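Local coordinates for protein pentalenene synthase (PDB 6Q4S) that probably converts farnesyl diphosphate into the bicyclic sesquiterpene alcohol 7-epi-alpha-eudesmol in a magnesium-dependent cyclisation, at residues Glu20-Arg25 against Asp65-Met70; Glu209-Leu214 against Leu271-Arg276. All coordinates share one frame; numbering follows the deposited sequence.

Overall arrangement
Both contacts join helices of an all-alpha terpene synthase fold. From the N terminus, helix 19-32 comes first. Interaction 1 brings it against helix 63-79 and closes a loop of 39 residues that holds helices 39-47 and 50-57. The chain then runs through D80 and D84, probable magnesium ligands, and on through further helices to helix 206-228. Interaction 2 packs this helix against helix 252-284 and closes a second loop, of 56 residues, which includes helix 240-248 and the unmodelled residues 232-236. The two loops follow in series and neither nest nor cross. The centres of interaction 1 and interaction 2 lie about 31 Å apart. The nearest atoms of interaction 1 and interaction 2 are about 14 Å apart.

Interaction 1 (Glu20-Arg25 against Asp65-Met70); sequences EYARAR and DMVVLM
In the all-helical terpene synthase fold, helix 19-32 packs on helix 63-79 mainly through A22 and V67. The short segments cross at -51°, with their axes 8.6 Å apart. The CA atoms of A22 and V67 come to 4.8 Å, a close approach that the small A22 side chain allows. The A22 methyl points at the other helix and meets three side chains. Its CB lies 3.6 Å from M66 CG and 3.7 Å from V67 CG2. M66 CG stands anti to the backbone N (chi1 -177°). Bends at chi2 and chi3 then lead the thioether away from A22, and CB and CG make the contact. M66 also touches A54 of helix 50-57. M70 runs extended beyond CG and lays its thioether alongside the A22-R23 peptide, with M70 SD 3.5 Å from R23 N. Its methyl group also reaches A22 CB. P51 and A54 of helix 50-57 touch M70 too and join a third helix to the contact.

R25 and Y21 flank V67. The aliphatic part of R25 passes obliquely over it, with R25 CD 3.8 Å from V67 CG2. The Y21 ring comes near the same methyl at a slant. On its own helix, R23 grips E20 side-on, with NE and NH2 each bonded to one carboxylate oxygen. R23 NH1 makes a second salt bridge, to D49. This double hold fixes the guanidinium. Y21 OH makes a weak hydrogen bond to D64 and sits over the centre of the R25 guanidinium, 3.1 Å above its plane.

Interaction 2 (Glu209-Leu214 against Leu271-Arg276); sequences ERMRDL and LELQER
R210 NH2 makes a salt bridge to E269, one turn before L273 on helix 252-284, and the R210 aliphatic chain rests on L273 itself. This is helix-to-helix packing within the all-alpha terpene synthase fold. R210 CG lies 3.4 Å from L273 CD1. The chain leaves anti to the backbone N and bends at chi2 (69°), which carries the guanidinium forward along its own helix, to L214. L214 CD2 sits 3.8 Å above one face of the R210 guanidinium, toward the rim.

L273 fits among R210, M211 and L214. Its CD1 also meets L214 CD1 at 3.7 Å, the two side chains crossing at about a right angle. M211 and L273 lie alongside, pointing opposite ways, with M211 CG 3.6 Å from L273 CB. A bend at chi3 then brings M211 CE to 3.8 Å from Q274 CG. With an alanine in place of M211, L273 CB and Q274 CG would probably be left without CG and CE as partners, and a gap would be likely between the helices.

The segments run broadly antiparallel, at 152°, with axes 9.8 Å apart. Further along the chain, N223, S227 and E231 probably form the family's NSE-type magnesium-binding motif, away from this packing. M211 and Q274 both touch V298 of helix 288-313, so a third helix closes over the pair. R212 reaches D188 of helix 183-194 by a salt bridge, and E209 packs on L136 of the second subunit.

Interaction 1 (Glu20-Arg25 against Asp65-Met70)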
ATOM      1  N   GLU A  20      25.218 -18.975  10.866  1.00 36.76           N
ATOM      2  CA  GLU A  20      25.782 -20.026   9.984  1.00 38.11           C
ATOM      3  C   GLU A  20      24.733 -21.037   9.513  1.00 33.68           C
ATOM      4  O   GLU A  20      24.743 -21.448   8.347  1.00 36.19           O
ATOM      5  CB  GLU A  20      27.052 -20.730  10.591  1.00 41.99           C
ATOM      6  CG  GLU A  20      28.263 -19.807  10.804  1.00 48.31           C
ATOM      7  CD  GLU A  20      28.715 -18.998   9.544  1.00 55.83           C
ATOM      8  OE1 GLU A  20      28.571 -19.467   8.386  1.00 61.43           O
ATOM      9  OE2 GLU A  20      29.235 -17.854   9.681  1.00 56.14           O
ATOM     10  N   TYR A  21      23.808 -21.401  10.391  1.00 35.61           N
ATOM     11  CA  TYR A  21      22.730 -22.357  10.009  1.00 36.53           C
ATOM     12  C   TYR A  21      21.935 -21.787   8.775  1.00 34.03           C
ATOM     13  O   TYR A  21      21.758 -22.447   7.738  1.00 33.46           O
ATOM     14  CB  TYR A  21      21.777 -22.533  11.223  1.00 40.62           C
ATOM     15  CG  TYR A  21      20.505 -23.239  10.873  1.00 45.76           C
ATOM     16  CD1 TYR A  21      20.457 -24.631  10.801  1.00 47.40           C
ATOM     17  CD2 TYR A  21      19.355 -22.514  10.533  1.00 46.69           C
ATOM     18  CE1 TYR A  21      19.272 -25.283  10.471  1.00 45.20           C
ATOM     19  CE2 TYR A  21      18.181 -23.162  10.168  1.00 51.95           C
ATOM     20  CZ  TYR A  21      18.158 -24.555  10.128  1.00 47.16           C
ATOM     21  OH  TYR A  21      16.990 -25.180   9.779  1.00 49.81           O
ATOM     22  N   ALA A  22      21.515 -20.543   8.914  1.00 32.49           N
ATOM     23  CA  ALA A  22      20.664 -19.876   7.877  1.00 30.56           C
ATOM     24  C   ALA A  22      21.396 -19.452   6.642  1.00 32.84           C
ATOM     25  O   ALA A  22      20.889 -19.632   5.500  1.00 33.83           O
ATOM     26  CB  ALA A  22      19.928 -18.741   8.507  1.00 32.42           C
ATOM     27  N   ARG A  23      22.629 -18.961   6.798  1.00 35.49           N
ATOM     28  CA  ARG A  23      23.508 -18.672   5.644  1.00 32.67           C
ATOM     29  C   ARG A  23      23.574 -19.847   4.709  1.00 37.68           C
ATOM     30  O   ARG A  23      23.467 -19.708   3.508  1.00 33.55           O
ATOM     31  CB  ARG A  23      24.961 -18.295   6.086  1.00 37.92           C
ATOM     32  CG  ARG A  23      25.851 -17.739   5.002  1.00 39.81           C
ATOM     33  CD  ARG A  23      27.342 -18.019   5.194  1.00 48.22           C
ATOM     34  NE  ARG A  23      27.814 -17.462   6.443  1.00 46.27           N
ATOM     35  CZ  ARG A  23      28.112 -16.174   6.608  1.00 50.85           C
ATOM     36  NH1 ARG A  23      27.933 -15.301   5.624  1.00 57.53           N
ATOM     37  NH2 ARG A  23      28.546 -15.745   7.773  1.00 49.14           N
ATOM     38  N   ALA A  24      23.821 -21.028   5.257  1.00 36.71           N
ATOM     39  CA  ALA A  24      23.969 -22.199   4.426  1.00 32.87           C
ATOM     40  C   ALA A  24      22.704 -22.508   3.609  1.00 29.42           C
ATOM     41  O   ALA A  24      22.785 -22.756   2.436  1.00 34.37           O
ATOM     42  CB  ALA A  24      24.365 -23.425   5.299  1.00 35.03           C
ATOM     43  N   ARG A  25      21.557 -22.473   4.231  1.00 31.62           N
ATOM     44  CA  ARG A  25      20.294 -22.666   3.482  1.00 36.65           C
ATOM     45  C   ARG A  25      20.028 -21.550   2.455  1.00 33.73           C
ATOM     46  O   ARG A  25      19.501 -21.783   1.341  1.00 33.35           O
ATOM     47  CB  ARG A  25      19.148 -22.746   4.475  1.00 38.78           C
ATOM     48  CG  ARG A  25      19.209 -24.006   5.324  1.00 49.16           C
ATOM     49  CD  ARG A  25      18.059 -24.073   6.290  1.00 63.88           C
ATOM     50  NE  ARG A  25      17.551 -25.435   6.441  1.00 83.95           N
ATOM     51  CZ  ARG A  25      18.162 -26.422   7.114  1.00 94.27           C
ATOM     52  NH1 ARG A  25      19.340 -26.228   7.724  1.00 95.58           N
ATOM     53  NH2 ARG A  25      17.588 -27.632   7.175  1.00 85.77           N
ATOM     54  N   ASP A  65      12.914 -18.605  10.249  1.00 32.68           N
ATOM     55  CA  ASP A  65      12.592 -17.217   9.876  1.00 37.03           C
ATOM     56  C   ASP A  65      13.849 -16.412   9.539  1.00 39.42           C
ATOM     57  O   ASP A  65      13.815 -15.554   8.666  1.00 39.84           O
ATOM     58  CB  ASP A  65      11.845 -16.542  10.994  1.00 34.13           C
ATOM     59  CG  ASP A  65      10.425 -17.072  11.152  1.00 36.54           C
ATOM     60  OD1 ASP A  65       9.876 -17.698  10.213  1.00 33.01           O
ATOM     61  OD2 ASP A  65       9.781 -16.724  12.159  1.00 36.91           O
ATOM     62  N   MET A  66      14.981 -16.761  10.130  1.00 35.79           N
ATOM     63  CA  MET A  66      16.239 -16.129   9.742  1.00 33.16           C
ATOM     64  C   MET A  66      16.556 -16.463   8.306  1.00 33.23           C
ATOM     65  O   MET A  66      16.996 -15.591   7.521  1.00 30.02           O
ATOM     66  CB  MET A  66      17.399 -16.522  10.672  1.00 33.46           C
ATOM     67  CG  MET A  66      18.714 -15.839  10.347  1.00 36.85           C
ATOM     68  SD  MET A  66      18.706 -14.010  10.246  1.00 40.35           S
ATOM     69  CE  MET A  66      18.252 -13.684  11.881  1.00 35.77           C
ATOM     70  N   VAL A  67      16.265 -17.700   7.899  1.00 30.24           N
ATOM     71  CA  VAL A  67      16.432 -18.062   6.497  1.00 30.60           C
ATOM     72  C   VAL A  67      15.546 -17.176   5.513  1.00 32.69           C
ATOM     73  O   VAL A  67      16.055 -16.690   4.540  1.00 30.67           O
ATOM     74  CB  VAL A  67      16.117 -19.550   6.203  1.00 35.21           C
ATOM     75  CG1 VAL A  67      16.394 -19.818   4.715  1.00 33.57           C
ATOM     76  CG2 VAL A  67      17.041 -20.465   7.038  1.00 34.73           C
ATOM     77  N   VAL A  68      14.277 -17.022   5.847  1.00 36.64           N
ATOM     78  CA  VAL A  68      13.317 -16.231   5.067  1.00 34.59           C
ATOM     79  C   VAL A  68      13.833 -14.780   5.011  1.00 34.99           C
ATOM     80  O   VAL A  68      13.850 -14.172   3.945  1.00 34.37           O
ATOM     81  CB  VAL A  68      11.944 -16.302   5.742  1.00 37.42           C
ATOM     82  CG1 VAL A  68      10.944 -15.279   5.144  1.00 39.93           C
ATOM     83  CG2 VAL A  68      11.380 -17.698   5.601  1.00 40.23           C
ATOM     84  N   LEU A  69      14.310 -14.263   6.144  1.00 32.15           N
ATOM     85  CA  LEU A  69      14.865 -12.899   6.187  1.00 29.57           C
ATOM     86  C   LEU A  69      16.095 -12.693   5.314  1.00 34.22           C
ATOM     87  O   LEU A  69      16.175 -11.695   4.591  1.00 31.67           O
ATOM     88  CB  LEU A  69      15.027 -12.390   7.602  1.00 30.51           C
ATOM     89  CG  LEU A  69      13.735 -12.189   8.378  1.00 31.68           C
ATOM     90  CD1 LEU A  69      14.005 -12.302   9.865  1.00 35.12           C
ATOM     91  CD2 LEU A  69      12.938 -10.905   8.051  1.00 36.70           C
ATOM     92  N   MET A  70      17.032 -13.633   5.310  1.00 27.24           N
ATOM     93  CA  MET A  70      18.156 -13.563   4.433  1.00 30.51           C
ATOM     94  C   MET A  70      17.721 -13.657   2.983  1.00 31.75           C
ATOM     95  O   MET A  70      18.268 -12.972   2.106  1.00 32.11           O
ATOM     96  CB  MET A  70      19.176 -14.651   4.695  1.00 26.39           C
ATOM     97  CG  MET A  70      19.754 -14.579   6.123  1.00 30.43           C
ATOM     98  SD  MET A  70      20.939 -15.930   6.349  1.00 32.64           S
ATOM     99  CE  MET A  70      21.601 -15.332   7.916  1.00 31.61           C
TER

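Interaction 2 (Glu209-Leu214 against Leu271-Arg276)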
ATOM      1  N   GLU A 209       6.439   8.245  14.297  1.00 32.19           N
ATOM      2  CA  GLU A 209       6.568   8.508  12.866  1.00 35.21           C
ATOM      3  C   GLU A 209       7.863   9.242  12.599  1.00 38.47           C
ATOM      4  O   GLU A 209       8.584   8.921  11.658  1.00 34.00           O
ATOM      5  CB  GLU A 209       5.454   9.370  12.283  1.00 38.34           C
ATOM      6  CG  GLU A 209       4.145   8.635  12.217  1.00 48.50           C
ATOM      7  CD  GLU A 209       3.134   9.270  11.294  1.00 48.06           C
ATOM      8  OE1 GLU A 209       3.333  10.419  10.796  1.00 54.63           O
ATOM      9  OE2 GLU A 209       2.112   8.584  11.078  1.00 51.43           O
ATOM     10  N   ARG A 210       8.147  10.236  13.438  1.00 36.53           N
ATOM     11  CA  ARG A 210       9.425  10.934  13.329  1.00 37.61           C
ATOM     12  C   ARG A 210      10.654  10.070  13.617  1.00 33.98           C
ATOM     13  O   ARG A 210      11.693  10.208  12.980  1.00 33.61           O
ATOM     14  CB  ARG A 210       9.344  12.188  14.242  1.00 42.40           C
ATOM     15  CG  ARG A 210      10.544  13.064  14.222  1.00 42.32           C
ATOM     16  CD  ARG A 210      10.695  13.747  12.912  1.00 43.09           C
ATOM     17  NE  ARG A 210      11.786  14.711  12.982  1.00 48.84           N
ATOM     18  CZ  ARG A 210      12.365  15.261  11.917  1.00 46.62           C
ATOM     19  NH1 ARG A 210      11.997  14.970  10.656  1.00 45.25           N
ATOM     20  NH2 ARG A 210      13.346  16.098  12.110  1.00 47.87           N
ATOM     21  N   MET A 211      10.573   9.170  14.596  1.00 34.66           N
ATOM     22  CA  MET A 211      11.668   8.272  14.870  1.00 34.82           C
ATOM     23  C   MET A 211      12.072   7.396  13.678  1.00 35.50           C
ATOM     24  O   MET A 211      13.243   7.196  13.441  1.00 32.37           O
ATOM     25  CB  MET A 211      11.370   7.386  16.073  1.00 34.81           C
ATOM     26  CG  MET A 211      11.476   8.158  17.373  1.00 46.22           C
ATOM     27  SD  MET A 211      10.889   7.246  18.820  1.00 47.24           S
ATOM     28  CE  MET A 211      12.063   5.931  19.074  1.00 44.58           C
ATOM     29  N   ARG A 212      11.079   6.888  12.948  1.00 34.63           N
ATOM     30  CA  ARG A 212      11.309   6.086  11.765  1.00 32.49           C
ATOM     31  C   ARG A 212      11.992   6.915  10.670  1.00 30.98           C
ATOM     32  O   ARG A 212      12.931   6.446  10.015  1.00 29.79           O
ATOM     33  CB  ARG A 212       9.965   5.506  11.267  1.00 33.20           C
ATOM     34  CG  ARG A 212       9.375   4.455  12.210  1.00 36.43           C
ATOM     35  CD  ARG A 212       7.875   4.194  12.037  1.00 38.28           C
ATOM     36  NE  ARG A 212       7.477   3.673  10.721  1.00 37.21           N
ATOM     37  CZ  ARG A 212       7.493   2.392  10.333  1.00 37.86           C
ATOM     38  NH1 ARG A 212       7.916   1.435  11.135  1.00 37.27           N
ATOM     39  NH2 ARG A 212       7.042   2.061   9.115  1.00 38.15           N
ATOM     40  N   ASP A 213      11.508   8.132  10.475  1.00 29.93           N
ATOM     41  CA  ASP A 213      12.136   9.051   9.525  1.00 31.76           C
ATOM     42  C   ASP A 213      13.576   9.380   9.888  1.00 31.54           C
ATOM     43  O   ASP A 213      14.450   9.315   9.007  1.00 29.60           O
ATOM     44  CB  ASP A 213      11.376  10.338   9.427  1.00 33.06           C
ATOM     45  CG  ASP A 213      10.094  10.218   8.642  1.00 40.92           C
ATOM     46  OD1 ASP A 213       9.875   9.281   7.812  1.00 35.82           O
ATOM     47  OD2 ASP A 213       9.313  11.160   8.807  1.00 38.78           O
ATOM     48  N   LEU A 214      13.846   9.668  11.152  1.00 32.55           N
ATOM     49  CA  LEU A 214      15.275   9.909  11.560  1.00 33.37           C
ATOM     50  C   LEU A 214      16.172   8.686  11.482  1.00 32.45           C
ATOM     51  O   LEU A 214      17.344   8.778  11.126  1.00 33.78           O
ATOM     52  CB  LEU A 214      15.336  10.472  12.966  1.00 34.22           C
ATOM     53  CG  LEU A 214      14.683  11.836  13.142  1.00 36.51           C
ATOM     54  CD1 LEU A 214      14.414  12.113  14.592  1.00 38.69           C
ATOM     55  CD2 LEU A 214      15.542  12.986  12.571  1.00 37.49           C
ATOM     56  N   LEU A 271      17.689  10.090  19.450  1.00 45.59           N
ATOM     57  CA  LEU A 271      17.868   9.818  20.872  1.00 42.30           C
ATOM     58  C   LEU A 271      16.971  10.643  21.804  1.00 49.70           C
ATOM     59  O   LEU A 271      16.483  10.097  22.809  1.00 47.50           O
ATOM     60  CB  LEU A 271      19.328   9.938  21.254  1.00 45.50           C
ATOM     61  CG  LEU A 271      20.235   8.940  20.560  1.00 49.53           C
ATOM     62  CD1 LEU A 271      21.707   9.237  20.858  1.00 49.97           C
ATOM     63  CD2 LEU A 271      19.885   7.487  20.925  1.00 51.18           C
ATOM     64  N   GLU A 272      16.713  11.913  21.477  1.00 48.17           N
ATOM     65  CA  GLU A 272      15.746  12.746  22.256  1.00 54.15           C
ATOM     66  C   GLU A 272      14.318  12.188  22.178  1.00 52.38           C
ATOM     67  O   GLU A 272      13.549  12.236  23.158  1.00 44.31           O
ATOM     68  CB  GLU A 272      15.685  14.207  21.780  1.00 56.16           C
ATOM     69  CG  GLU A 272      16.908  15.086  22.080  1.00 70.38           C
ATOM     70  CD  GLU A 272      17.055  16.363  21.197  1.00 74.10           C
ATOM     71  OE1 GLU A 272      16.123  16.770  20.442  1.00 71.18           O
ATOM     72  OE2 GLU A 272      18.152  16.985  21.255  1.00 79.75           O
ATOM     73  N   LEU A 273      13.919  11.719  21.003  1.00 49.81           N
ATOM     74  CA  LEU A 273      12.545  11.182  20.864  1.00 49.40           C
ATOM     75  C   LEU A 273      12.481   9.834  21.587  1.00 37.06           C
ATOM     76  O   LEU A 273      11.491   9.512  22.247  1.00 48.66           O
ATOM     77  CB  LEU A 273      12.127  11.108  19.396  1.00 47.41           C
ATOM     78  CG  LEU A 273      11.946  12.454  18.738  1.00 48.06           C
ATOM     79  CD1 LEU A 273      11.827  12.318  17.237  1.00 46.85           C
ATOM     80  CD2 LEU A 273      10.724  13.122  19.284  1.00 51.41           C
ATOM     81  N   GLN A 274      13.529   9.048  21.511  1.00 40.70           N
ATOM     82  CA  GLN A 274      13.582   7.833  22.321  1.00 43.52           C
ATOM     83  C   GLN A 274      13.251   8.052  23.818  1.00 51.69           C
ATOM     84  O   GLN A 274      12.511   7.278  24.419  1.00 48.93           O
ATOM     85  CB  GLN A 274      14.925   7.164  22.226  1.00 43.09           C
ATOM     86  CG  GLN A 274      14.942   5.846  21.538  1.00 40.90           C
ATOM     87  CD  GLN A 274      16.258   5.131  21.641  1.00 45.42           C
ATOM     88  OE1 GLN A 274      17.110   5.415  22.531  1.00 49.14           O
ATOM     89  NE2 GLN A 274      16.415   4.124  20.803  1.00 38.03           N
ATOM     90  N   GLU A 275      13.798   9.101  24.422  1.00 54.53           N
ATOM     91  CA  GLU A 275      13.511   9.393  25.845  1.00 51.88           C
ATOM     92  C   GLU A 275      12.062   9.857  26.052  1.00 50.34           C
ATOM     93  O   GLU A 275      11.531   9.802  27.166  1.00 52.96           O
ATOM     94  CB  GLU A 275      14.552  10.401  26.409  1.00 55.47           C
ATOM     95  CG  GLU A 275      15.919   9.744  26.667  1.00 65.01           C
ATOM     96  CD  GLU A 275      17.148  10.638  26.381  1.00 85.77           C
ATOM     97  OE1 GLU A 275      17.190  11.818  26.821  1.00 79.82           O
ATOM     98  OE2 GLU A 275      18.109  10.149  25.725  1.00 94.31           O
ATOM     99  N   ARG A 276      11.403  10.296  24.989  1.00 42.72           N
ATOM    100  CA  ARG A 276       9.996  10.706  25.094  1.00 47.23           C
ATOM    101  C   ARG A 276       8.948   9.560  24.965  1.00 47.16           C
ATOM    102  O   ARG A 276       7.761   9.775  25.171  1.00 38.30           O
ATOM    103  CB  ARG A 276       9.739  11.790  24.059  1.00 54.36           C
ATOM    104  CG  ARG A 276       9.046  12.999  24.636  1.00 67.03           C
ATOM    105  CD  ARG A 276       8.703  13.979  23.532  1.00 70.01           C
ATOM    106  NE  ARG A 276       9.903  14.663  23.070  1.00 72.38           N
ATOM    107  CZ  ARG A 276       9.967  15.436  21.982  1.00 77.72           C
ATOM    108  NH1 ARG A 276       8.895  15.609  21.192  1.00 67.07           N
ATOM    109  NH2 ARG A 276      11.128  16.026  21.664  1.00 75.62           N
TER